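Lmo1076 protein (Listeria monocytogenes serovar 1/2a, PDB 3FI7) is an autolysin whose catalytic domain, of glycoside hydrolase family 73, cleaves cell-wall peptidoglycan as an N-acetylglucosaminidase. Local coordinates at residues P8-L12 / E13-D17. Sequence-based numbering, arbitrary orientation.
Sequences PVFSL and EQNRD
S11 OG accepts the backbone N-H of Q14 at 3.1 Å from Q14 N, and the N-H...O angle of 164° makes this a nearly straight bond. A chi1 of 158° sets OG beside the carbonyl carbon of S11, and from there it faces the N-H of Q14. Two backbone bonds then start the helical ladder: N15 N donates to S11 O at 3.1 Å, and R16 N to L12 O at 3.0 Å. A water bridges backbone to side chain, since it accepts from S11 N at 2.9 Å and donates to N15 OD1 at 2.7 Å, tying the asparagine amide back to the residue before the helix. This is an N-cap: S11 leaves the extended 8-11 lead-in with beta-region backbone angles, and its hydroxyl oxygen serves as acceptor for a first-turn N-H that has no preceding helical carbonyl. The capped helix 12-22 lies at the N-terminal end of the modelled chain, and the centre of this contact is about 40 Å from the centre of the chain. Outside the polar network, F10 brings ring atom CE1 to 3.3 Å from N15 ND2; the two side chains cross at about a right angle, with ring and amide planes 84° apart. Farther along, the R16 chain, extended from CG to NE, runs alongside L12 and passes L12 O with its CG. L12 CB then sits over one guanidinium face, offset toward its rim and 3.9 Å from R16 NH1, while L12 CD1 touches the same nitrogen.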
loop_
_atom_site.group_PDB
_atom_site.type_symbol
_atom_site.label_atom_id
_atom_site.label_comp_id
_atom_site.label_asym_id
_atom_site.label_seq_id
_atom_site.Cartn_x
_atom_site.Cartn_y
_atom_site.Cartn_z
ATOM N N PRO A 8 18.986 6.943 -41.144
ATOM C CA PRO A 8 18.744 5.755 -40.311
ATOM C C PRO A 8 18.279 4.535 -41.106
ATOM O O PRO A 8 17.479 4.673 -42.031
ATOM C CB PRO A 8 17.629 6.213 -39.361
ATOM C CG PRO A 8 17.642 7.707 -39.425
ATOM C CD PRO A 8 18.050 8.032 -40.827
ATOM N N VAL A 9 18.773 3.356 -40.742
ATOM C CA VAL A 9 18.354 2.121 -41.394
ATOM C C VAL A 9 17.698 1.181 -40.380
ATOM O O VAL A 9 18.307 0.817 -39.382
ATOM C CB VAL A 9 19.538 1.415 -42.092
ATOM C CG1 VAL A 9 19.052 0.215 -42.900
ATOM C CG2 VAL A 9 20.276 2.391 -43.001
ATOM N N PHE A 10 16.454 0.791 -40.632
ATOM C CA PHE A 10 15.726 -0.038 -39.679
ATOM C C PHE A 10 16.148 -1.513 -39.737
ATOM O O PHE A 10 16.360 -2.073 -40.815
ATOM C CB PHE A 10 14.212 0.106 -39.881
ATOM C CG PHE A 10 13.391 -0.609 -38.841
ATOM C CD1 PHE A 10 13.127 -0.013 -37.617
ATOM C CD2 PHE A 10 12.895 -1.883 -39.082
ATOM C CE1 PHE A 10 12.371 -0.667 -36.648
ATOM C CE2 PHE A 10 12.144 -2.549 -38.118
ATOM C CZ PHE A 10 11.881 -1.939 -36.900
ATOM N N SER A 11 16.261 -2.132 -38.564
ATOM C CA SER A 11 16.633 -3.541 -38.452
ATOM C C SER A 11 16.107 -4.146 -37.150
ATOM O O SER A 11 16.452 -3.683 -36.057
ATOM C CB SER A 11 18.153 -3.683 -38.504
ATOM O OG SER A 11 18.578 -4.898 -37.927
ATOM N N LEU A 12 15.279 -5.180 -37.258
ATOM C CA LEU A 12 14.762 -5.842 -36.061
ATOM C C LEU A 12 15.887 -6.497 -35.278
ATOM O O LEU A 12 15.875 -6.495 -34.043
ATOM C CB LEU A 12 13.691 -6.876 -36.404
ATOM C CG LEU A 12 12.348 -6.263 -36.806
ATOM C CD1 LEU A 12 11.388 -7.340 -37.317
ATOM C CD2 LEU A 12 11.734 -5.473 -35.640
ATOM N N GLU A 13 16.862 -7.043 -36.001
ATOM C CA GLU A 13 17.984 -7.720 -35.370
ATOM C C GLU A 13 18.737 -6.744 -34.460
ATOM O O GLU A 13 19.071 -7.068 -33.319
ATOM C CB GLU A 13 18.922 -8.323 -36.419
ATOM C CG GLU A 13 18.433 -9.643 -37.027
ATOM C CD GLU A 13 17.466 -9.468 -38.205
ATOM O OE1 GLU A 13 16.966 -8.345 -38.442
ATOM O OE2 GLU A 13 17.203 -10.472 -38.903
ATOM N N GLN A 14 18.972 -5.537 -34.962
ATOM C CA GLN A 14 19.673 -4.521 -34.192
ATOM C C GLN A 14 18.853 -4.067 -32.985
ATOM O O GLN A 14 19.394 -3.897 -31.893
ATOM C CB GLN A 14 20.020 -3.320 -35.077
ATOM C CG GLN A 14 20.946 -2.318 -34.403
ATOM C CD GLN A 14 21.178 -1.075 -35.245
ATOM O OE1 GLN A 14 20.830 -1.034 -36.429
ATOM N NE2 GLN A 14 21.766 -0.051 -34.633
ATOM N N ASN A 15 17.549 -3.870 -33.185
ATOM C CA ASN A 15 16.657 -3.512 -32.086
ATOM C C ASN A 15 16.756 -4.512 -30.932
ATOM O O ASN A 15 16.897 -4.119 -29.768
ATOM C CB ASN A 15 15.209 -3.405 -32.565
ATOM C CG ASN A 15 14.977 -2.204 -33.470
ATOM O OD1 ASN A 15 15.896 -1.439 -33.752
ATOM N ND2 ASN A 15 13.739 -2.041 -33.933
ATOM N N ARG A 16 16.708 -5.800 -31.261
ATOM C CA ARG A 16 16.739 -6.853 -30.247
ATOM C C ARG A 16 18.073 -6.841 -29.520
ATOM O O ARG A 16 18.125 -6.996 -28.301
ATOM C CB ARG A 16 16.506 -8.223 -30.881
ATOM C CG ARG A 16 15.164 -8.347 -31.572
ATOM C CD ARG A 16 14.973 -9.732 -32.202
ATOM N NE ARG A 16 13.722 -9.775 -32.956
ATOM C CZ ARG A 16 13.595 -10.253 -34.188
ATOM N NH1 ARG A 16 12.406 -10.222 -34.776
ATOM N NH2 ARG A 16 14.641 -10.786 -34.820
ATOM N N ASP A 17 19.151 -6.652 -30.279
ATOM C CA ASP A 17 20.482 -6.575 -29.704
ATOM C C ASP A 17 20.617 -5.371 -28.774
ATOM O O ASP A 17 21.184 -5.482 -27.691
ATOM C CB ASP A 17 21.548 -6.544 -30.802
ATOM C CG ASP A 17 21.749 -7.907 -31.450
ATOM O OD1 ASP A 17 21.217 -8.902 -30.908
ATOM O OD2 ASP A 17 22.437 -7.985 -32.493
HETATM O O HOH W 1 16.498 -0.427 -36.213
#